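Side-chain contacts in uncharacterized protein (Legionella longbeachae NSW150, PDB 4JZA), which probably removes the 3-phosphate from phosphatidylinositol 3-phosphate, as a Legionella phosphoinositide phosphatase implicated in lipid metabolism at the pathogen-host interface: residues Ser640-Ser643 against Leu644-Asp648; Cys84-Ala87 against Thr88-Ala91. All coordinates share one frame; numbering follows the deposited sequence.

Contact 1 of 2, residues Ser640-Ser643 against Leu644-Asp648; sequences SERS and LKDDD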
ATOM      1  N   SER A 640     -29.463  -6.830  -8.666  1.00 46.71           N
ATOM      2  CA  SER A 640     -28.776  -7.445  -7.543  1.00 44.89           C
ATOM      3  C   SER A 640     -28.814  -6.500  -6.376  1.00 45.68           C
ATOM      4  O   SER A 640     -28.473  -5.335  -6.558  1.00 44.36           O
ATOM      5  CB  SER A 640     -27.320  -7.752  -7.925  1.00 45.20           C
ATOM      6  OG  SER A 640     -26.641  -8.509  -6.904  1.00 46.10           O
ATOM      7  N   GLU A 641     -29.246  -6.992  -5.199  1.00 48.14           N
ATOM      8  CA  GLU A 641     -29.133  -6.249  -3.930  1.00 50.14           C
ATOM      9  C   GLU A 641     -27.699  -6.096  -3.519  1.00 48.27           C
ATOM     10  O   GLU A 641     -27.350  -5.192  -2.771  1.00 54.77           O
ATOM     11  CB  GLU A 641     -29.852  -6.942  -2.767  1.00 51.67           C
ATOM     12  CG  GLU A 641     -31.278  -6.558  -2.608  1.00 56.38           C
ATOM     13  CD  GLU A 641     -31.491  -5.093  -2.286  1.00 62.01           C
ATOM     14  OE1 GLU A 641     -30.979  -4.647  -1.245  1.00 64.33           O
ATOM     15  OE2 GLU A 641     -32.206  -4.398  -3.061  1.00 69.04           O
ATOM     16  N   ARG A 642     -26.881  -7.021  -3.980  1.00 52.99           N
ATOM     17  CA  ARG A 642     -25.453  -7.054  -3.682  1.00 55.83           C
ATOM     18  C   ARG A 642     -24.569  -6.093  -4.481  1.00 53.87           C
ATOM     19  O   ARG A 642     -23.375  -6.011  -4.163  1.00 50.84           O
ATOM     20  CB  ARG A 642     -24.892  -8.387  -4.108  1.00 58.74           C
ATOM     21  CG  ARG A 642     -24.997  -9.580  -3.206  1.00 61.02           C
ATOM     22  CD  ARG A 642     -24.456 -10.698  -4.071  1.00 68.39           C
ATOM     23  NE  ARG A 642     -23.694 -11.667  -3.303  1.00 76.31           N
ATOM     24  CZ  ARG A 642     -22.452 -11.493  -2.862  1.00 68.63           C
ATOM     25  NH1 ARG A 642     -21.801 -10.376  -3.089  1.00 71.32           N
ATOM     26  NH2 ARG A 642     -21.868 -12.449  -2.180  1.00 66.41           N
ATOM     27  N   SER A 643     -25.072  -5.440  -5.538  1.00 48.66           N
ATOM     28  CA  SER A 643     -24.110  -4.857  -6.531  1.00 45.40           C
ATOM     29  C   SER A 643     -23.200  -3.775  -5.970  1.00 41.14           C
ATOM     30  O   SER A 643     -22.037  -3.787  -6.238  1.00 41.43           O
ATOM     31  CB  SER A 643     -24.763  -4.421  -7.820  1.00 42.08           C
ATOM     32  OG  SER A 643     -26.132  -4.259  -7.579  1.00 44.94           O
ATOM     33  N   LEU A 644     -23.712  -2.927  -5.106  1.00 42.64           N
ATOM     34  CA  LEU A 644     -22.882  -1.925  -4.436  1.00 41.02           C
ATOM     35  C   LEU A 644     -21.996  -2.525  -3.340  1.00 40.02           C
ATOM     36  O   LEU A 644     -20.959  -1.972  -3.036  1.00 45.08           O
ATOM     37  CB  LEU A 644     -23.738  -0.748  -3.898  1.00 40.95           C
ATOM     38  CG  LEU A 644     -24.638  -0.201  -5.039  1.00 43.98           C
ATOM     39  CD1 LEU A 644     -25.708   0.753  -4.544  1.00 44.45           C
ATOM     40  CD2 LEU A 644     -23.831   0.413  -6.176  1.00 43.43           C
ATOM     41  N   LYS A 645     -22.371  -3.642  -2.746  1.00 39.74           N
ATOM     42  CA  LYS A 645     -21.490  -4.300  -1.770  1.00 39.59           C
ATOM     43  C   LYS A 645     -20.319  -5.040  -2.459  1.00 39.51           C
ATOM     44  O   LYS A 645     -19.224  -5.115  -1.922  1.00 37.53           O
ATOM     45  CB  LYS A 645     -22.280  -5.205  -0.860  1.00 42.05           C
ATOM     46  CG  LYS A 645     -23.214  -4.433   0.067  1.00 46.69           C
ATOM     47  CD  LYS A 645     -24.018  -5.371   0.969  1.00 54.74           C
ATOM     48  CE  LYS A 645     -24.613  -4.658   2.187  1.00 59.42           C
ATOM     49  NZ  LYS A 645     -25.877  -3.969   1.805  1.00 62.75           N
ATOM     50  N   ASP A 646     -20.540  -5.517  -3.678  1.00 39.41           N
ATOM     51  CA  ASP A 646     -19.504  -6.075  -4.479  1.00 38.50           C
ATOM     52  C   ASP A 646     -18.526  -5.000  -4.864  1.00 42.82           C
ATOM     53  O   ASP A 646     -17.308  -5.231  -4.825  1.00 47.26           O
ATOM     54  CB  ASP A 646     -20.085  -6.686  -5.757  1.00 42.94           C
ATOM     55  CG  ASP A 646     -20.980  -7.930  -5.489  1.00 46.60           C
ATOM     56  OD1 ASP A 646     -20.841  -8.486  -4.385  1.00 51.54           O
ATOM     57  OD2 ASP A 646     -21.812  -8.340  -6.358  1.00 46.61           O
ATOM     58  N   ASP A 647     -19.025  -3.820  -5.249  1.00 42.42           N
ATOM     59  CA  ASP A 647     -18.125  -2.706  -5.516  1.00 41.89           C
ATOM     60  C   ASP A 647     -17.222  -2.439  -4.315  1.00 40.39           C
ATOM     61  O   ASP A 647     -16.034  -2.235  -4.485  1.00 37.20           O
ATOM     62  CB  ASP A 647     -18.891  -1.438  -5.933  1.00 44.73           C
ATOM     63  CG  ASP A 647     -19.466  -1.554  -7.363  1.00 45.16           C
ATOM     64  OD1 ASP A 647     -19.076  -2.555  -7.975  1.00 48.01           O
ATOM     65  OD2 ASP A 647     -20.300  -0.725  -7.848  1.00 42.09           O
ATOM     66  N   ASP A 648     -17.770  -2.507  -3.106  1.00 40.26           N
ATOM     67  CA  ASP A 648     -17.009  -2.217  -1.907  1.00 42.03           C
ATOM     68  C   ASP A 648     -16.022  -3.332  -1.603  1.00 43.77           C
ATOM     69  O   ASP A 648     -14.916  -3.084  -1.144  1.00 46.67           O
ATOM     70  CB  ASP A 648     -17.981  -1.967  -0.768  1.00 46.71           C
ATOM     71  CG  ASP A 648     -17.312  -1.742   0.563  1.00 48.89           C
ATOM     72  OD1 ASP A 648     -16.911  -0.620   0.893  1.00 45.66           O
ATOM     73  OD2 ASP A 648     -17.266  -2.712   1.326  1.00 59.79           O
TER
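Arg642 and Asp646, four residues apart at the start of helix 643-652, meet through a salt bridge in which NH1 of Arg642 lies 2.5 Å from OD1 of Asp646. The two side chains cross at about a right angle: the carboxylate comes to the edge of the guanidinium, close to its plane, while the two flat groups are turned 36° against each other. The bridge runs through one nitrogen and one oxygen, NH1 and OD1, rather than as a two-pronged pair. Arginine suits this place because its long chain, bent at chi3 (144°), carries the guanidinium forward alongside the first turn, within reach of Asp646, and its other terminal nitrogen, NH2, makes a second salt bridge to Asp96.

The backbone beneath the bridge follows the same four-residue spacing. Asp646 N donates to Arg642 O at 2.9 Å, and Asp647 N donates to Ser643 O at 3.2 Å. With CG of Asp646 beside its own backbone N (chi1 -67°), the carboxylate is set alongside the Arg642 end of the turn, where OD1 meets NH1. Asp647 points its carboxylate elsewhere, to Arg603, Tyr600 and His606, so a buried acid is matched by several polar partners.

Serine occupies both ends of the incoming turn, short enough to bring its hydroxyl to the nearby main chain. Ser643 OG reaches back to donate to Ser640 O at 2.8 Å, approaching from above the carbonyl plane, and Ser640 OG faces forward to accept a weak capping bond from Arg642 N at 3.3 Å. Leu644 supplies the apolar side, resting on Ala631 and Ile634 of helix 628-637. The whole is a helix start weakly capped by serine, entered from the loop after helix 628-637 and braced by an i to i+4 arginine-aspartate salt bridge.

Contact 2 of 2, residues Cys84-Ala87 against Thr88-Ala91; sequences CKLA and TTDA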
ATOM      1  N   CYS A  84       1.221 -21.707  -8.327  1.00 46.09           N
ATOM      2  CA  CYS A  84       0.072 -21.218  -7.547  1.00 46.38           C
ATOM      3  C   CYS A  84      -0.788 -20.355  -8.450  1.00 47.94           C
ATOM      4  O   CYS A  84      -2.013 -20.377  -8.366  1.00 49.41           O
ATOM      5  CB  CYS A  84       0.507 -20.378  -6.354  1.00 45.39           C
ATOM      6  SG  CYS A  84       1.374 -21.260  -5.043  0.96 46.63           S
ATOM      7  N   LYS A  85      -0.130 -19.573  -9.294  1.00 48.22           N
ATOM      8  CA  LYS A  85      -0.828 -18.728 -10.233  1.00 51.01           C
ATOM      9  C   LYS A  85      -1.546 -19.527 -11.295  1.00 50.83           C
ATOM     10  O   LYS A  85      -2.656 -19.184 -11.657  1.00 48.96           O
ATOM     11  CB  LYS A  85       0.093 -17.721 -10.939  1.00 49.16           C
ATOM     12  CG  LYS A  85      -0.742 -16.789 -11.818  1.00 48.94           C
ATOM     13  CD  LYS A  85       0.041 -15.744 -12.562  1.00 51.44           C
ATOM     14  CE  LYS A  85      -0.813 -15.307 -13.740  1.00 52.48           C
ATOM     15  NZ  LYS A  85      -0.125 -14.241 -14.476  1.00 55.82           N
ATOM     16  N   LEU A  86      -0.903 -20.558 -11.818  1.00 55.09           N
ATOM     17  CA  LEU A  86      -1.536 -21.378 -12.841  1.00 58.53           C
ATOM     18  C   LEU A  86      -2.797 -22.102 -12.291  1.00 58.38           C
ATOM     19  O   LEU A  86      -3.758 -22.295 -12.995  1.00 59.45           O
ATOM     20  CB  LEU A  86      -0.541 -22.379 -13.405  1.00 60.85           C
ATOM     21  CG  LEU A  86      -1.108 -23.170 -14.571  1.00 63.17           C
ATOM     22  CD1 LEU A  86      -1.072 -22.314 -15.828  1.00 63.96           C
ATOM     23  CD2 LEU A  86      -0.313 -24.457 -14.719  1.00 67.11           C
ATOM     24  N   ALA A  87      -2.793 -22.478 -11.027  1.00 55.26           N
ATOM     25  CA  ALA A  87      -3.965 -23.060 -10.429  1.00 56.86           C
ATOM     26  C   ALA A  87      -5.197 -22.130 -10.391  1.00 56.36           C
ATOM     27  O   ALA A  87      -6.324 -22.619 -10.317  1.00 55.96           O
ATOM     28  CB  ALA A  87      -3.627 -23.554  -9.026  1.00 57.17           C
ATOM     29  N   THR A  88      -4.999 -20.816 -10.431  1.00 53.45           N
ATOM     30  CA  THR A  88      -6.130 -19.882 -10.488  1.00 53.75           C
ATOM     31  C   THR A  88      -6.696 -19.612 -11.911  1.00 55.11           C
ATOM     32  O   THR A  88      -7.726 -18.983 -12.037  1.00 54.73           O
ATOM     33  CB  THR A  88      -5.742 -18.530  -9.886  1.00 52.96           C
ATOM     34  OG1 THR A  88      -4.887 -17.844 -10.814  1.00 51.53           O
ATOM     35  CG2 THR A  88      -5.075 -18.687  -8.475  1.00 47.76           C
ATOM     36  N   THR A  89      -6.063 -20.092 -12.972  1.00 62.76           N
ATOM     37  CA  THR A  89      -6.623 -19.896 -14.326  1.00 77.05           C
ATOM     38  C   THR A  89      -7.944 -20.643 -14.525  1.00 82.90           C
ATOM     39  O   THR A  89      -8.792 -20.228 -15.327  1.00 84.43           O
ATOM     40  CB  THR A  89      -5.681 -20.343 -15.474  1.00 79.44           C
ATOM     41  OG1 THR A  89      -5.635 -21.775 -15.500  1.00 84.48           O
ATOM     42  CG2 THR A  89      -4.246 -19.725 -15.344  1.00 77.87           C
ATOM     43  N   ASP A  90      -8.117 -21.742 -13.804  1.00 88.09           N
ATOM     44  CA  ASP A  90      -9.387 -22.464 -13.844  1.00100.93           C
ATOM     45  C   ASP A  90     -10.530 -21.769 -13.086  1.00 95.21           C
ATOM     46  O   ASP A  90     -11.682 -21.921 -13.476  1.00 93.72           O
ATOM     47  CB  ASP A  90      -9.216 -23.894 -13.302  1.00112.12           C
ATOM     48  CG  ASP A  90      -8.518 -24.804 -14.286  1.00113.78           C
ATOM     49  OD1 ASP A  90      -8.740 -24.630 -15.511  1.00107.76           O
ATOM     50  OD2 ASP A  90      -7.739 -25.670 -13.825  1.00106.31           O
ATOM     51  N   ALA A  91     -10.230 -21.027 -12.015  1.00 83.07           N
ATOM     52  CA  ALA A  91     -11.283 -20.483 -11.143  1.00 82.02           C
ATOM     53  C   ALA A  91     -12.458 -19.881 -11.922  1.00 82.13           C
ATOM     54  O   ALA A  91     -12.272 -18.928 -12.684  1.00 76.03           O
ATOM     55  CB  ALA A  91     -10.704 -19.442 -10.205  1.00 82.09           C
TER
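The C-terminal end of helix 74-87, where the chain runs into the loop before helix 95-116, is closed by two consecutive threonines that turn their hydroxyls back on the last turn. Thr88 OG1 donates to Lys85 O at 2.7 Å, tilted 16° from the carbonyl plane, while Thr88 N reaches the same oxygen at 3.1 Å from well above that plane. Thr89 repeats the pattern one residue on: its OG1 donates in the carbonyl plane of Leu86 O at 3.2 Å, and its N donates to that oxygen from above.

Both threonines hold OG1 between the backbone N and the carbonyl carbon (chi1 74° in Thr88), which swings the hydroxyl toward the preceding turn and leaves CG2 beside the backbone N. There CG2 of Thr88 lies 3.5 Å from Cys84 O, and CG2 of Thr89 is 4.1 Å from CD1 of Leu86. Thr88 also packs on Phe105 and Val49, whereas Lys85 NZ pairs with Asp50 of helix 41-62.

Each carbonyl is thus gripped by two donors of one residue, and threonine's added hydroxyl helps satisfy oxygens where the regular helical bonding runs out.

In the fold
Contact 2 comes first along the chain and contact 1 more than five hundred residues later, yet their centres are 25 Å apart and their nearest atoms about 15 Å, without touching. They are opposite events of helix architecture: 84-91 is where helix 74-87 ends, 640-648 where helix 643-652 begins. Helix 95-116 connects them, since Cys84, Thr88 and Ala91 pack on it while Arg642 and Asp646 reach Ile95 at its start. Each centre lies 24 Å from that of the chain. The start of helix 643-652 is thereby set against N-terminal helix 95-116 of this alpha/beta phosphatase, drawing distant parts of the sequence into one body.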